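Local coordinates for protein AT5g51070/K3K7_27 (Arabidopsis thaliana, PDB 5GKM) that probably hydrolyses ATP as a Clp-family chaperone, of which this piece is the N-terminal (Clp R) domain, at residues V33-L38 and T129-S134; L38-I43 and K61-V66; K100-A105 and V125-V130. All blocks are in the same frame, centred on the assembly; numbering follows the deposited sequence.

Interaction 1: V33-L38 and T129-S134; sequences VYTQHL and TVDDGS
D131 touches T35 through one carboxylate oxygen. T35 OG1 donates to D131 OD2 at 2.8 Å, meeting it on the anti side, 25° out of the carboxylate plane. T35 sets its OG1 between backbone N and carbonyl carbon (chi1 54°), and this turns the hydroxyl to the loop. A second donor, the backbone N of A135, also holds D131 OD2. The other oxygen, D131 OD1, accepts from G133 N at 2.9 Å from above the plane of the group, an Asx turn. The D131 carboxylate is thus fixed at both oxygens.

D132 reaches T35 mainly through water. The water accepts from T35 N and donates to D132 OD2 at 2.8 Å. D132 OD1 lies 3.3 Å from T35 OG1. D132 OD1 also accepts from S134 N at 3.0 Å, a second Asx turn directly after the first.

G133 stands at the N-cap position of helix 134-142. Its phi is positive (96°), and a side chain here would press on the carbonyl O of D132.

S134 packs with its CB, 3.4 Å from T35 OG1 and 3.4 Å from Q36 OE1. Q36 NE2 is hydrogen-bonded to Q79 OE1, which helps fix this amide.

Helix 35-45 starts here too. Y34 is its N-cap, and Y34 N donates to H37 ND1, in the plane of the imidazole. T35 at one helix start, and S134 N and A135 N at the other, all donate to the two aspartates or to their water. They would probably stabilise the negative charge. Two successive Asx turns lead into helix 134-142, and the T35-D131 bond and the water tie this turn to the start of helix 35-45 in the Clp R domain.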
ATOM      1  N   VAL A  33     -10.075   0.720  -3.814  1.00 13.85           N
ATOM      2  CA  VAL A  33      -8.893   0.665  -2.988  1.00 12.69           C
ATOM      3  C   VAL A  33      -8.219   2.032  -2.980  1.00 12.83           C
ATOM      4  O   VAL A  33      -7.797   2.509  -3.970  1.00 13.43           O
ATOM      5  CB  VAL A  33      -7.880  -0.302  -3.607  1.00 12.11           C
ATOM      6  CG1 VAL A  33      -6.609  -0.331  -2.803  1.00 13.71           C
ATOM      7  CG2 VAL A  33      -8.454  -1.685  -3.681  1.00 14.36           C
ATOM      8  N   TYR A  34      -8.169   2.645  -1.822  1.00 12.17           N
ATOM      9  CA  TYR A  34      -7.466   3.879  -1.640  1.00 12.95           C
ATOM     10  C   TYR A  34      -6.117   3.582  -0.950  1.00 12.42           C
ATOM     11  O   TYR A  34      -5.827   2.480  -0.675  1.00 13.33           O
ATOM     12  CB  TYR A  34      -8.294   4.902  -0.886  1.00 14.28           C
ATOM     13  CG  TYR A  34      -9.406   5.553  -1.674  1.00 15.83           C
ATOM     14  CD1 TYR A  34     -10.613   4.949  -1.827  1.00 18.17           C
ATOM     15  CD2 TYR A  34      -9.219   6.780  -2.227  1.00 16.93           C
ATOM     16  CE1 TYR A  34     -11.619   5.563  -2.537  1.00 18.90           C
ATOM     17  CE2 TYR A  34     -10.212   7.413  -2.949  1.00 18.32           C
ATOM     18  CZ  TYR A  34     -11.405   6.785  -3.116  1.00 19.51           C
ATOM     19  OH  TYR A  34     -12.398   7.435  -3.795  1.00 21.28           O
ATOM     20  N   THR A  35      -5.304   4.596  -0.751  1.00 12.77           N
ATOM     21  CA  THR A  35      -3.933   4.341  -0.386  1.00 13.03           C
ATOM     22  C   THR A  35      -3.750   3.754   0.995  1.00 13.29           C
ATOM     23  O   THR A  35      -2.818   3.086   1.226  1.00 12.25           O
ATOM     24  CB  THR A  35      -2.991   5.526  -0.644  1.00 12.63           C
ATOM     25  OG1 THR A  35      -3.487   6.690  -0.023  1.00 13.55           O
ATOM     26  CG2 THR A  35      -2.886   5.723  -2.089  1.00 14.06           C
ATOM     27  N   GLN A  36      -4.647   4.084   1.903  1.00 13.45           N
ATOM     28  CA  GLN A  36      -4.587   3.445   3.210  1.00 13.33           C
ATOM     29  C   GLN A  36      -4.841   1.919   3.124  1.00 12.76           C
ATOM     30  O   GLN A  36      -4.379   1.180   3.905  1.00 13.35           O
ATOM     31  CB  GLN A  36      -5.508   4.118   4.242  1.00 15.11           C
ATOM     32  CG  GLN A  36      -6.994   3.909   4.016  1.00 16.58           C
ATOM     33  CD  GLN A  36      -7.617   4.924   3.091  1.00 16.05           C
ATOM     34  OE1 GLN A  36      -6.963   5.565   2.322  1.00 15.18           O
ATOM     35  NE2 GLN A  36      -8.910   5.062   3.210  1.00 15.98           N
ATOM     36  N   HIS A  37      -5.655   1.522   2.170  1.00 13.01           N
ATOM     37  CA  HIS A  37      -5.876   0.129   1.922  1.00 13.31           C
ATOM     38  C   HIS A  37      -4.683  -0.579   1.342  1.00 11.98           C
ATOM     39  O   HIS A  37      -4.417  -1.694   1.630  1.00 12.07           O
ATOM     40  CB  HIS A  37      -7.136  -0.105   1.106  1.00 14.40           C
ATOM     41  CG  HIS A  37      -8.300   0.693   1.589  1.00 14.24           C
ATOM     42  ND1 HIS A  37      -8.978   1.551   0.810  1.00 15.89           N
ATOM     43  CD2 HIS A  37      -8.884   0.752   2.837  1.00 15.87           C
ATOM     44  CE1 HIS A  37      -9.935   2.125   1.529  1.00 15.76           C
ATOM     45  NE2 HIS A  37      -9.885   1.625   2.769  1.00 15.93           N
ATOM     46  N   LEU A  38      -4.006   0.125   0.459  1.00 11.94           N
ATOM     47  CA  LEU A  38      -2.761  -0.385  -0.076  1.00 11.77           C
ATOM     48  C   LEU A  38      -1.731  -0.579   1.062  1.00 10.85           C
ATOM     49  O   LEU A  38      -1.016  -1.509   1.075  1.00 11.21           O
ATOM     50  CB  LEU A  38      -2.221   0.575  -1.130  1.00 12.17           C
ATOM     51  CG  LEU A  38      -0.918   0.118  -1.759  1.00 11.79           C
ATOM     52  CD1 LEU A  38      -1.020  -1.261  -2.415  1.00 14.20           C
ATOM     53  CD2 LEU A  38      -0.433   1.156  -2.743  1.00 12.65           C
ATOM     54  N   THR A 129       5.727   8.658  -0.721  1.00 14.03           N
ATOM     55  CA  THR A 129       6.152   9.879  -1.381  1.00 14.41           C
ATOM     56  C   THR A 129       5.139  10.567  -2.262  1.00 16.25           C
ATOM     57  O   THR A 129       5.262  11.726  -2.468  1.00 18.25           O
ATOM     58  CB  THR A 129       7.432   9.698  -2.175  1.00 14.72           C
ATOM     59  OG1 THR A 129       7.266   8.687  -3.140  1.00 14.92           O
ATOM     60  CG2 THR A 129       8.597   9.329  -1.286  1.00 14.73           C
ATOM     61  N   VAL A 130       4.194   9.852  -2.823  1.00 15.33           N
ATOM     62  CA  VAL A 130       3.256  10.459  -3.760  1.00 16.51           C
ATOM     63  C   VAL A 130       1.764  10.323  -3.478  1.00 18.51           C
ATOM     64  O   VAL A 130       0.971  10.602  -4.345  1.00 20.16           O
ATOM     65  CB  VAL A 130       3.514  10.013  -5.216  1.00 17.91           C
ATOM     66  CG1 VAL A 130       4.945  10.269  -5.588  1.00 19.83           C
ATOM     67  CG2 VAL A 130       3.116   8.577  -5.433  1.00 16.90           C
ATOM     68  N   ASP A 131       1.402   9.883  -2.282  1.00 17.92           N
ATOM     69  CA  ASP A 131      -0.010   9.689  -1.986  1.00 20.04           C
ATOM     70  C   ASP A 131      -0.747  10.950  -1.485  1.00 20.75           C
ATOM     71  O   ASP A 131      -0.191  11.990  -1.507  1.00 22.61           O
ATOM     72  CB  ASP A 131      -0.302   8.437  -1.130  1.00 22.06           C
ATOM     73  CG  ASP A 131      -0.528   8.746   0.344  1.00 19.40           C
ATOM     74  OD1 ASP A 131       0.077   9.702   0.768  1.00 22.17           O
ATOM     75  OD2 ASP A 131      -1.234   8.027   1.040  1.00 15.94           O
ATOM     76  N   ASP A 132      -1.998  10.780  -1.086  1.00 21.05           N
ATOM     77  CA  ASP A 132      -2.918  11.900  -0.745  1.00 22.56           C
ATOM     78  C   ASP A 132      -2.873  12.301   0.711  1.00 23.53           C
ATOM     79  O   ASP A 132      -3.630  13.129   1.141  1.00 21.88           O
ATOM     80  CB  ASP A 132      -4.372  11.656  -1.176  1.00 24.00           C
ATOM     81  CG  ASP A 132      -5.025  10.503  -0.463  1.00 24.68           C
ATOM     82  OD1 ASP A 132      -4.362   9.895   0.335  1.00 21.82           O
ATOM     83  OD2 ASP A 132      -6.205  10.229  -0.724  1.00 24.66           O
ATOM     84  N   GLY A 133      -1.927  11.747   1.432  1.00 18.94           N
ATOM     85  CA  GLY A 133      -1.782  11.925   2.838  1.00 20.48           C
ATOM     86  C   GLY A 133      -2.405  10.837   3.681  1.00 18.66           C
ATOM     87  O   GLY A 133      -2.217  10.794   4.843  1.00 21.10           O
ATOM     88  N   SER A 134      -3.113   9.936   3.036  1.00 17.15           N
ATOM     89  CA  SER A 134      -3.767   8.863   3.756  1.00 18.57           C
ATOM     90  C   SER A 134      -2.819   7.944   4.482  1.00 18.21           C
ATOM     91  O   SER A 134      -3.046   7.658   5.594  1.00 18.76           O
ATOM     92  CB  SER A 134      -4.683   8.068   2.830  1.00 18.09           C
ATOM     93  OG  SER A 134      -5.600   8.928   2.235  1.00 20.73           O
TER
HETATM   94  O   HOH W   1      -5.793   7.519  -1.294  1.00 15.58           O

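Interaction 2: L38-I43 and K61-V66; sequences LLLGLI and KAREAV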
ATOM      1  N   LEU A  38      -4.006   0.125   0.459  1.00 11.94           N
ATOM      2  CA  LEU A  38      -2.761  -0.385  -0.076  1.00 11.77           C
ATOM      3  C   LEU A  38      -1.731  -0.579   1.062  1.00 10.85           C
ATOM      4  O   LEU A  38      -1.016  -1.509   1.075  1.00 11.21           O
ATOM      5  CB  LEU A  38      -2.221   0.575  -1.130  1.00 12.17           C
ATOM      6  CG  LEU A  38      -0.918   0.118  -1.759  1.00 11.79           C
ATOM      7  CD1 LEU A  38      -1.020  -1.261  -2.415  1.00 14.20           C
ATOM      8  CD2 LEU A  38      -0.433   1.156  -2.743  1.00 12.65           C
ATOM      9  N   LEU A  39      -1.747   0.342   1.991  1.00 11.58           N
ATOM     10  CA  LEU A  39      -0.854   0.210   3.119  1.00 11.57           C
ATOM     11  C   LEU A  39      -1.174  -1.062   3.879  1.00 10.87           C
ATOM     12  O   LEU A  39      -0.307  -1.771   4.228  1.00 11.48           O
ATOM     13  CB  LEU A  39      -0.953   1.431   4.040  1.00 11.44           C
ATOM     14  CG  LEU A  39      -0.160   1.351   5.332  1.00 12.76           C
ATOM     15  CD1 LEU A  39       1.334   1.225   5.089  1.00 12.10           C
ATOM     16  CD2 LEU A  39      -0.460   2.579   6.160  1.00 13.35           C
ATOM     17  N   LEU A  40      -2.454  -1.326   4.056  1.00 11.35           N
ATOM     18  CA  LEU A  40      -2.846  -2.550   4.711  1.00 12.45           C
ATOM     19  C   LEU A  40      -2.388  -3.806   3.954  1.00 11.86           C
ATOM     20  O   LEU A  40      -1.924  -4.701   4.528  1.00 11.08           O
ATOM     21  CB  LEU A  40      -4.347  -2.610   4.967  1.00 12.97           C
ATOM     22  CG  LEU A  40      -4.934  -1.577   5.915  1.00 13.62           C
ATOM     23  CD1 LEU A  40      -6.442  -1.741   6.069  1.00 15.02           C
ATOM     24  CD2 LEU A  40      -4.299  -1.663   7.287  1.00 14.75           C
ATOM     25  N   GLY A  41      -2.517  -3.789   2.641  1.00 10.97           N
ATOM     26  CA  GLY A  41      -2.068  -4.905   1.866  1.00 10.77           C
ATOM     27  C   GLY A  41      -0.580  -5.182   1.966  1.00 10.75           C
ATOM     28  O   GLY A  41      -0.163  -6.273   2.006  1.00 11.02           O
ATOM     29  N   LEU A  42       0.190  -4.109   1.973  1.00 11.16           N
ATOM     30  CA  LEU A  42       1.620  -4.245   2.145  1.00 11.89           C
ATOM     31  C   LEU A  42       2.003  -4.783   3.493  1.00 11.56           C
ATOM     32  O   LEU A  42       2.865  -5.569   3.590  1.00 13.07           O
ATOM     33  CB  LEU A  42       2.331  -2.902   1.938  1.00 12.03           C
ATOM     34  CG  LEU A  42       2.304  -2.342   0.507  1.00 12.07           C
ATOM     35  CD1 LEU A  42       2.677  -0.875   0.534  1.00 14.40           C
ATOM     36  CD2 LEU A  42       3.180  -3.084  -0.472  1.00 13.12           C
ATOM     37  N   ILE A  43       1.335  -4.300   4.509  1.00 12.16           N
ATOM     38  CA  ILE A  43       1.540  -4.819   5.857  1.00 13.29           C
ATOM     39  C   ILE A  43       1.149  -6.289   5.969  1.00 13.12           C
ATOM     40  O   ILE A  43       1.873  -7.058   6.503  1.00 14.89           O
ATOM     41  CB  ILE A  43       0.809  -3.971   6.932  1.00 12.34           C
ATOM     42  CG1 ILE A  43       1.410  -2.562   6.975  1.00 13.12           C
ATOM     43  CG2 ILE A  43       0.897  -4.610   8.304  1.00 14.54           C
ATOM     44  CD1 ILE A  43       0.588  -1.564   7.704  1.00 13.72           C
ATOM     45  N   LYS A  61      -3.153  -4.078  14.334  1.00 24.79           N
ATOM     46  CA  LYS A  61      -3.068  -2.714  14.770  1.00 25.24           C
ATOM     47  C   LYS A  61      -3.336  -1.742  13.647  1.00 20.45           C
ATOM     48  O   LYS A  61      -4.022  -0.817  13.817  1.00 20.84           O
ATOM     49  CB  LYS A  61      -1.699  -2.431  15.378  1.00 29.56           C
ATOM     50  CG  LYS A  61      -1.442  -3.130  16.688  1.00 35.36           C
ATOM     51  CD  LYS A  61      -2.315  -2.582  17.785  1.00 38.96           C
ATOM     52  CE  LYS A  61      -1.824  -3.070  19.148  1.00 42.07           C
ATOM     53  NZ  LYS A  61      -2.313  -4.458  19.350  1.00 47.53           N
ATOM     54  N   ALA A  62      -2.768  -2.030  12.493  1.00 20.85           N
ATOM     55  CA  ALA A  62      -2.996  -1.179  11.351  1.00 17.52           C
ATOM     56  C   ALA A  62      -4.463  -1.136  10.948  1.00 16.21           C
ATOM     57  O   ALA A  62      -4.963  -0.115  10.714  1.00 18.25           O
ATOM     58  CB  ALA A  62      -2.104  -1.577  10.183  1.00 16.32           C
ATOM     59  N   ARG A  63      -5.126  -2.258  10.961  1.00 18.44           N
ATOM     60  CA  ARG A  63      -6.545  -2.286  10.663  1.00 18.15           C
ATOM     61  C   ARG A  63      -7.420  -1.462  11.634  1.00 17.33           C
ATOM     62  O   ARG A  63      -8.266  -0.754  11.210  1.00 19.48           O
ATOM     63  CB  ARG A  63      -7.051  -3.722  10.673  1.00 20.04           C
ATOM     64  CG  ARG A  63      -6.571  -4.573   9.542  1.00 20.50           C
ATOM     65  CD  ARG A  63      -7.101  -5.992   9.740  1.00 20.87           C
ATOM     66  NE  ARG A  63      -6.772  -6.861   8.637  1.00 19.20           N
ATOM     67  CZ  ARG A  63      -6.419  -8.112   8.776  1.00 21.37           C
ATOM     68  NH1 ARG A  63      -6.400  -8.626   9.982  1.00 23.86           N
ATOM     69  NH2 ARG A  63      -6.076  -8.831   7.740  1.00 20.84           N
ATOM     70  N   GLU A  64      -7.111  -1.502  12.910  1.00 20.38           N
ATOM     71  CA  GLU A  64      -7.812  -0.670  13.874  1.00 21.55           C
ATOM     72  C   GLU A  64      -7.672   0.793  13.601  1.00 21.24           C
ATOM     73  O   GLU A  64      -8.597   1.537  13.732  1.00 22.97           O
ATOM     74  CB  GLU A  64      -7.289  -0.924  15.271  1.00 28.72           C
ATOM     75  CG  GLU A  64      -7.625  -2.280  15.781  1.00 32.74           C
ATOM     76  CD  GLU A  64      -6.908  -2.676  17.053  1.00 38.77           C
ATOM     77  OE1 GLU A  64      -6.329  -1.808  17.697  1.00 46.68           O
ATOM     78  OE2 GLU A  64      -6.964  -3.870  17.377  1.00 49.49           O
ATOM     79  N   ALA A  65      -6.472   1.180  13.227  1.00 21.17           N
ATOM     80  CA  ALA A  65      -6.226   2.535  12.953  1.00 19.26           C
ATOM     81  C   ALA A  65      -7.033   2.986  11.784  1.00 19.32           C
ATOM     82  O   ALA A  65      -7.573   4.036  11.801  1.00 18.57           O
ATOM     83  CB  ALA A  65      -4.747   2.751  12.685  1.00 19.58           C
ATOM     84  N   VAL A  66      -7.050   2.176  10.736  1.00 17.90           N
ATOM     85  CA  VAL A  66      -7.725   2.592   9.537  1.00 16.50           C
ATOM     86  C   VAL A  66      -9.243   2.763   9.734  1.00 18.16           C
ATOM     87  O   VAL A  66      -9.846   3.683   9.246  1.00 17.82           O
ATOM     88  CB  VAL A  66      -7.407   1.634   8.376  1.00 17.24           C
ATOM     89  CG1 VAL A  66      -8.314   1.896   7.187  1.00 16.92           C
ATOM     90  CG2 VAL A  66      -5.971   1.861   7.922  1.00 17.13           C
TER
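L40 touches R63 at the helix backbone and the first part of the side chain, and the flat guanidinium is turned to other partners. L40 CD2 lies 3.8 Å from R63 N and 4.3 Å from R63 CG. No ring and no stacked flat group takes part in this contact. The guanidinium is held by two acids outside the segments. R63 NE makes a salt bridge to E24, and R63 NH1 makes one to D60. L40 meets the backbone N and the CG of R63, not its charged end.

The rest is apolar. L40 carries most of it, with CG beside its backbone N (chi1 -64°), and the branch point facing helix 59-71. Its CD2 sits 3.6 Å from A62 CB. L40 CD2 is also 4.0 Å from V66 CG2, and L40 and V66 reach toward each other tip to tip. V66 CG2 also comes near CD1, so it faces both methyls of the leucine.

I43, one turn after L40, extends its CG1 arm so that CD1 lies 3.7 Å from A62 CB. The small A62 is therefore met by two methyls, one from each of these residues. Its own short side chain lets L40 CD2 come down to the helix backbone.

The segment axes approach to 10.2 Å and run almost antiparallel, at 171°. F52 and I57 border I43, while V138 of helix 134-142 touches V66. This is antiparallel helix packing by aliphatic side chains, inside the all-helical Clp amino-terminal domain.

Interaction 3: K100-A105 and V125-V130; sequences KRVFEA and VGLFTV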
ATOM      1  N   LYS A 100      -3.454   4.514  -8.054  1.00 12.19           N
ATOM      2  CA  LYS A 100      -2.835   4.331  -9.336  1.00 13.76           C
ATOM      3  C   LYS A 100      -1.557   5.175  -9.475  1.00 13.91           C
ATOM      4  O   LYS A 100      -0.637   4.815 -10.137  1.00 15.29           O
ATOM      5  CB  LYS A 100      -3.809   4.640 -10.472  1.00 15.66           C
ATOM      6  CG  LYS A 100      -4.948   3.633 -10.585  1.00 16.64           C
ATOM      7  CD  LYS A 100      -5.915   4.050 -11.697  1.00 20.81           C
ATOM      8  CE  LYS A 100      -7.125   3.172 -11.897  1.00 27.63           C
ATOM      9  NZ  LYS A 100      -6.741   1.813 -12.343  1.00 31.89           N
ATOM     10  N   ARG A 101      -1.601   6.328  -8.884  1.00 13.46           N
ATOM     11  CA  ARG A 101      -0.468   7.210  -8.900  1.00 15.07           C
ATOM     12  C   ARG A 101       0.686   6.532  -8.180  1.00 13.36           C
ATOM     13  O   ARG A 101       1.771   6.572  -8.614  1.00 14.15           O
ATOM     14  CB  ARG A 101      -0.822   8.526  -8.258  1.00 17.34           C
ATOM     15  CG  ARG A 101       0.319   9.484  -8.185  1.00 23.27           C
ATOM     16  CD  ARG A 101      -0.088  10.913  -7.882  1.00 29.62           C
ATOM     17  NE  ARG A 101       1.104  11.672  -7.467  1.00 37.12           N
ATOM     18  CZ  ARG A 101       1.128  12.842  -6.838  1.00 42.10           C
ATOM     19  NH1 ARG A 101       0.030  13.489  -6.553  1.00 52.37           N
ATOM     20  NH2 ARG A 101       2.275  13.376  -6.487  1.00 46.18           N
ATOM     21  N   VAL A 102       0.375   5.893  -7.067  1.00 12.96           N
ATOM     22  CA  VAL A 102       1.403   5.203  -6.339  1.00 11.83           C
ATOM     23  C   VAL A 102       2.041   4.079  -7.157  1.00 12.28           C
ATOM     24  O   VAL A 102       3.219   3.881  -7.130  1.00 13.08           O
ATOM     25  CB  VAL A 102       0.842   4.679  -4.990  1.00 12.29           C
ATOM     26  CG1 VAL A 102       1.754   3.645  -4.351  1.00 12.88           C
ATOM     27  CG2 VAL A 102       0.599   5.843  -4.059  1.00 14.46           C
ATOM     28  N   PHE A 103       1.215   3.335  -7.850  1.00 12.38           N
ATOM     29  CA  PHE A 103       1.710   2.238  -8.606  1.00 13.06           C
ATOM     30  C   PHE A 103       2.638   2.780  -9.693  1.00 13.41           C
ATOM     31  O   PHE A 103       3.600   2.202  -9.989  1.00 13.17           O
ATOM     32  CB  PHE A 103       0.585   1.440  -9.300  1.00 13.87           C
ATOM     33  CG  PHE A 103      -0.285   0.641  -8.379  1.00 13.23           C
ATOM     34  CD1 PHE A 103       0.163   0.210  -7.197  1.00 12.23           C
ATOM     35  CD2 PHE A 103      -1.549   0.315  -8.741  1.00 14.20           C
ATOM     36  CE1 PHE A 103      -0.624  -0.510  -6.341  1.00 14.41           C
ATOM     37  CE2 PHE A 103      -2.349  -0.424  -7.898  1.00 13.78           C
ATOM     38  CZ  PHE A 103      -1.867  -0.845  -6.698  1.00 13.15           C
ATOM     39  N   GLU A 104       2.237   3.886 -10.313  1.00 13.02           N
ATOM     40  CA  GLU A 104       3.067   4.480 -11.371  1.00 14.42           C
ATOM     41  C   GLU A 104       4.385   4.954 -10.789  1.00 12.87           C
ATOM     42  O   GLU A 104       5.385   4.751 -11.366  1.00 14.08           O
ATOM     43  CB  GLU A 104       2.369   5.605 -12.172  1.00 17.97           C
ATOM     44  CG  GLU A 104       3.283   6.348 -13.159  1.00 22.26           C
ATOM     45  CD  GLU A 104       3.895   5.496 -14.291  1.00 26.53           C
ATOM     46  OE1 GLU A 104       3.414   4.418 -14.577  1.00 30.41           O
ATOM     47  OE2 GLU A 104       4.874   5.944 -14.924  1.00 35.25           O
ATOM     48  N   ALA A 105       4.328   5.520  -9.606  1.00 12.66           N
ATOM     49  CA  ALA A 105       5.570   5.938  -8.961  1.00 13.20           C
ATOM     50  C   ALA A 105       6.489   4.753  -8.684  1.00 13.11           C
ATOM     51  O   ALA A 105       7.644   4.854  -8.774  1.00 13.04           O
ATOM     52  CB  ALA A 105       5.312   6.687  -7.671  1.00 13.42           C
ATOM     53  N   VAL A 125       7.821   2.861  -1.331  1.00 12.12           N
ATOM     54  CA  VAL A 125       8.480   4.135  -1.543  1.00 11.92           C
ATOM     55  C   VAL A 125       7.504   5.069  -2.232  1.00 12.89           C
ATOM     56  O   VAL A 125       7.427   6.180  -1.903  1.00 13.42           O
ATOM     57  CB  VAL A 125       9.779   4.028  -2.367  1.00 11.75           C
ATOM     58  CG1 VAL A 125      10.392   5.410  -2.583  1.00 13.00           C
ATOM     59  CG2 VAL A 125      10.755   3.164  -1.602  1.00 12.67           C
ATOM     60  N   GLY A 126       6.756   4.534  -3.167  1.00 11.97           N
ATOM     61  CA  GLY A 126       5.749   5.330  -3.829  1.00 13.93           C
ATOM     62  C   GLY A 126       4.684   5.804  -2.877  1.00 13.41           C
ATOM     63  O   GLY A 126       4.303   6.909  -2.901  1.00 13.31           O
ATOM     64  N   LEU A 127       4.242   4.899  -2.026  1.00 11.28           N
ATOM     65  CA  LEU A 127       3.167   5.188  -1.158  1.00 12.66           C
ATOM     66  C   LEU A 127       3.529   6.316  -0.233  1.00 14.65           C
ATOM     67  O   LEU A 127       2.723   7.140   0.093  1.00 14.75           O
ATOM     68  CB  LEU A 127       2.799   3.934  -0.383  1.00 12.36           C
ATOM     69  CG  LEU A 127       1.697   3.952   0.658  1.00 14.10           C
ATOM     70  CD1 LEU A 127       0.412   4.377  -0.016  1.00 13.68           C
ATOM     71  CD2 LEU A 127       1.512   2.593   1.308  1.00 14.25           C
ATOM     72  N   PHE A 128       4.776   6.319   0.177  1.00 13.18           N
ATOM     73  CA  PHE A 128       5.225   7.239   1.188  1.00 14.44           C
ATOM     74  C   PHE A 128       5.786   8.522   0.594  1.00 15.67           C
ATOM     75  O   PHE A 128       6.344   9.283   1.313  1.00 18.91           O
ATOM     76  CB  PHE A 128       6.286   6.588   2.093  1.00 14.83           C
ATOM     77  CG  PHE A 128       5.795   5.362   2.819  1.00 14.66           C
ATOM     78  CD1 PHE A 128       4.476   5.262   3.152  1.00 15.03           C
ATOM     79  CD2 PHE A 128       6.641   4.321   3.171  1.00 15.68           C
ATOM     80  CE1 PHE A 128       3.994   4.166   3.786  1.00 16.82           C
ATOM     81  CE2 PHE A 128       6.157   3.195   3.817  1.00 16.03           C
ATOM     82  CZ  PHE A 128       4.833   3.127   4.094  1.00 16.74           C
ATOM     83  N   THR A 129       5.727   8.658  -0.721  1.00 14.03           N
ATOM     84  CA  THR A 129       6.152   9.879  -1.381  1.00 14.41           C
ATOM     85  C   THR A 129       5.139  10.567  -2.262  1.00 16.25           C
ATOM     86  O   THR A 129       5.262  11.726  -2.468  1.00 18.25           O
ATOM     87  CB  THR A 129       7.432   9.698  -2.175  1.00 14.72           C
ATOM     88  OG1 THR A 129       7.266   8.687  -3.140  1.00 14.92           O
ATOM     89  CG2 THR A 129       8.597   9.329  -1.286  1.00 14.73           C
ATOM     90  N   VAL A 130       4.194   9.852  -2.823  1.00 15.33           N
ATOM     91  CA  VAL A 130       3.256  10.459  -3.760  1.00 16.51           C
ATOM     92  C   VAL A 130       1.764  10.323  -3.478  1.00 18.51           C
ATOM     93  O   VAL A 130       0.971  10.602  -4.345  1.00 20.16           O
ATOM     94  CB  VAL A 130       3.514  10.013  -5.216  1.00 17.91           C
ATOM     95  CG1 VAL A 130       4.945  10.269  -5.588  1.00 19.83           C
ATOM     96  CG2 VAL A 130       3.116   8.577  -5.433  1.00 16.90           C
TER
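R101 lays its guanidinium against the backbone of V130. V130 O stands 3.3 Å above the plane, over the centre of the group. The angle is too poor for a hydrogen bond from NE, so the oxygen simply sits over the face of the group. The chain is extended from CG to NE, with CG opposite its own N (chi1 178°). That carries the charged end along V130, whose CB is 3.7 Å from R101 NE. The two side chains run across each other at a slant.

V102 is next, and it is buried. Its CG1 points at the helix backbone, 3.6 Å from L127 N, and also borders L127 CB. Its other methyl, CG2, lies 4.0 Å from V130 CG2. The backbones come closest here, with V102 CA and G126 CA 5.0 Å apart. G126 has no side chain, and that permits the approach.

A105, one turn after R101, closes the contact. Its CB is 3.7 Å from V130 CG2 and 4.1 Å from G126 CA. V130 CG2 thus fits among R101, V102 and A105.

The partner turn is braced from within. G126 O accepts from both T129 N and V130 N, and T129 OG1 donates to V125 O. Y109 OH, on helix 97-112, is hydrogen-bonded to T129 OG1 as well.

The two segments cross at 121°, with axes 8.0 Å apart. Helix 35-45 packs on both, with L38 on V102 and L39 and L42 on L127. Helix 146-158 covers V125 and F128, and helix 134-142 touches L127 and F128.

In the fold
All three contacts are largely buried, but their chemistry differs. Interaction 2 is aliphatic packing between two antiparallel helices. Interaction 3 is a steep, close crossing, apolar inside and with the exposed R101 at its outer side. Interaction 1 is polar: aspartates and a water meet the start of a helix, and its aspartates are partly exposed. Helix 35-45 serves interactions 1 and 2, which share L38. Helix 120-130 serves interactions 1 and 3, which share T129 and V130. Interactions 2 and 3 lie on opposite sides of the chain centre, about 16 Å apart between centres. Leucines of helix 35-45 pack between them and link the two.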